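PDB 1SXR: peptidoglycan recognition protein SA CG11709-PA from Drosophila melanogaster, which recognises peptidoglycan of Gram-positive bacteria and thereby activates the Toll pathway of innate immunity. Local coordinates for residues R36-H41 with T107-I112. Residues are numbered along the deposited sequence; the frame is centred on the assembly and turned at random.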
loop_
_atom_site.group_PDB
_atom_site.type_symbol
_atom_site.label_atom_id
_atom_site.label_comp_id
_atom_site.label_asym_id
_atom_site.label_seq_id
_atom_site.Cartn_x
_atom_site.Cartn_y
_atom_site.Cartn_z
ATOM N N ARG A 36 10.325 6.209 6.705
ATOM C CA ARG A 36 10.447 5.623 8.036
ATOM C C ARG A 36 9.190 4.950 8.534
ATOM O O ARG A 36 9.172 4.394 9.635
ATOM C CB ARG A 36 10.905 6.691 9.036
ATOM C CG ARG A 36 12.265 7.247 8.657
ATOM C CD ARG A 36 12.897 8.148 9.685
ATOM N NE ARG A 36 14.096 8.754 9.102
ATOM C CZ ARG A 36 15.305 8.198 9.072
ATOM N NH1 ARG A 36 15.521 7.001 9.611
ATOM N NH2 ARG A 36 16.317 8.851 8.509
ATOM N N TYR A 37 8.138 5.009 7.712
ATOM C CA TYR A 37 6.847 4.419 8.037
ATOM C C TYR A 37 6.262 3.637 6.860
ATOM O O TYR A 37 6.304 4.103 5.734
ATOM C CB TYR A 37 5.868 5.534 8.398
ATOM C CG TYR A 37 6.154 6.159 9.743
ATOM C CD1 TYR A 37 5.770 5.515 10.918
ATOM C CD2 TYR A 37 6.801 7.376 9.842
ATOM C CE1 TYR A 37 6.020 6.069 12.154
ATOM C CE2 TYR A 37 7.044 7.951 11.076
ATOM C CZ TYR A 37 6.656 7.286 12.224
ATOM O OH TYR A 37 6.883 7.846 13.468
ATOM N N VAL A 38 5.710 2.462 7.150
ATOM C CA VAL A 38 4.948 1.675 6.169
ATOM C C VAL A 38 3.549 1.491 6.744
ATOM O O VAL A 38 3.391 1.067 7.888
ATOM C CB VAL A 38 5.597 0.306 5.962
ATOM C CG1 VAL A 38 4.740 -0.564 5.063
ATOM C CG2 VAL A 38 6.993 0.481 5.392
ATOM N N VAL A 39 2.526 1.839 5.960
ATOM C CA VAL A 39 1.143 1.719 6.411
ATOM C C VAL A 39 0.450 0.611 5.616
ATOM O O VAL A 39 0.426 0.657 4.377
ATOM C CB VAL A 39 0.339 3.008 6.192
ATOM C CG1 VAL A 39 -1.022 2.867 6.921
ATOM C CG2 VAL A 39 1.155 4.223 6.696
ATOM N N ILE A 40 -0.126 -0.370 6.313
ATOM C CA ILE A 40 -0.808 -1.479 5.644
ATOM C C ILE A 40 -2.316 -1.222 5.584
ATOM O O ILE A 40 -2.948 -0.812 6.570
ATOM C CB ILE A 40 -0.553 -2.829 6.385
ATOM C CG1 ILE A 40 0.944 -3.144 6.502
ATOM C CG2 ILE A 40 -1.278 -3.974 5.656
ATOM C CD1 ILE A 40 1.673 -3.093 5.183
ATOM N N HIS A 41 -2.859 -1.471 4.394
ATOM C CA HIS A 41 -4.278 -1.261 4.081
ATOM C C HIS A 41 -4.822 -2.486 3.368
ATOM O O HIS A 41 -4.079 -3.342 2.906
ATOM C CB HIS A 41 -4.427 -0.057 3.144
ATOM C CG HIS A 41 -4.414 1.253 3.855
ATOM N ND1 HIS A 41 -5.484 1.693 4.603
ATOM C CD2 HIS A 41 -3.468 2.227 3.934
ATOM C CE1 HIS A 41 -5.204 2.882 5.114
ATOM N NE2 HIS A 41 -3.983 3.229 4.723
ATOM N N THR A 107 5.058 4.841 3.246
ATOM C CA THR A 107 4.749 4.071 2.063
ATOM C C THR A 107 3.510 3.260 2.360
ATOM O O THR A 107 3.536 2.473 3.294
ATOM C CB THR A 107 5.895 3.099 1.743
ATOM O OG1 THR A 107 7.088 3.855 1.514
ATOM C CG2 THR A 107 5.615 2.397 0.448
ATOM N N GLY A 108 2.431 3.473 1.596
ATOM C CA GLY A 108 1.163 2.773 1.815
ATOM C C GLY A 108 1.080 1.546 0.923
ATOM O O GLY A 108 1.246 1.641 -0.314
ATOM N N ILE A 109 0.837 0.385 1.536
ATOM C CA ILE A 109 0.755 -0.872 0.783
ATOM C C ILE A 109 -0.606 -1.474 1.035
ATOM O O ILE A 109 -0.965 -1.714 2.196
ATOM C CB ILE A 109 1.843 -1.837 1.260
ATOM C CG1 ILE A 109 3.234 -1.234 1.033
ATOM C CG2 ILE A 109 1.703 -3.233 0.613
ATOM C CD1 ILE A 109 4.352 -2.078 1.655
ATOM N N ALA A 110 -1.363 -1.713 -0.039
ATOM C CA ALA A 110 -2.688 -2.299 0.108
ATOM C C ALA A 110 -2.690 -3.717 -0.402
ATOM O O ALA A 110 -2.287 -3.972 -1.540
ATOM C CB ALA A 110 -3.738 -1.473 -0.636
ATOM N N PHE A 111 -3.211 -4.619 0.430
ATOM C CA PHE A 111 -3.598 -5.926 -0.062
ATOM C C PHE A 111 -4.931 -5.819 -0.797
ATOM O O PHE A 111 -5.908 -5.281 -0.240
ATOM C CB PHE A 111 -3.726 -6.862 1.117
ATOM C CG PHE A 111 -2.389 -7.218 1.711
ATOM C CD1 PHE A 111 -1.627 -8.276 1.198
ATOM C CD2 PHE A 111 -1.877 -6.477 2.772
ATOM C CE1 PHE A 111 -0.389 -8.588 1.761
ATOM C CE2 PHE A 111 -0.629 -6.795 3.338
ATOM C CZ PHE A 111 0.105 -7.865 2.830
ATOM N N ILE A 112 -4.971 -6.303 -2.046
ATOM C CA ILE A 112 -6.210 -6.254 -2.820
ATOM C C ILE A 112 -7.212 -7.285 -2.264
ATOM O O ILE A 112 -6.938 -8.493 -2.268
ATOM C CB ILE A 112 -5.942 -6.520 -4.311
ATOM C CG1 ILE A 112 -4.968 -5.465 -4.855
ATOM C CG2 ILE A 112 -7.268 -6.556 -5.081
ATOM C CD1 ILE A 112 -4.522 -5.728 -6.308
#
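Ile-40 reaches across to both Ile-109 and Phe-111 where strands 36-41 and 107-111 run parallel, their axes 22° apart. From CB the Ile-40 side chain forks. Branch CG2 lies anti to the backbone N, which carries it to the edge of the Phe-111 ring, in the ring plane and 3.7 Å from Phe-111 CE2, with Phe-111 CD2 also near. Branch CG1 turns beside the backbone N (chi1 -57°), and its terminal CD1 comes to 4.1 Å from CB of Ile-109, so that the two isoleucine side chains run alongside each other in the same direction. Ile-109 in turn extends its CD1 to CG1 of Val-38, 3.7 Å away. On this face Val-38 and Ile-109 meet Leu-132 of helix 122-137, and Val-38 and Ile-40 touch Leu-147 of strand 145-149.

Five backbone hydrogen bonds join the strands, from Thr-107 N to Tyr-37 O at one end to Phe-111 N to His-41 O at the other; the straightest, Ile-109 N to Val-39 O, measures 2.9 Å with 170° at the hydrogen. On the other face His-41 sets its CB 4.1 Å from CB of Ala-110, while ND1 is hydrogen-bonded with OG of Ser-158 and NE2 with OG1 of Thr-99, close to Thr-156, a probable peptidoglycan contact. Parallel pairing of buried strands, with a helix on one face and, on the His-41 face, probably the peptidoglycan-binding side, belongs to the central mixed sheet of the amidase-2 (PGRP) fold.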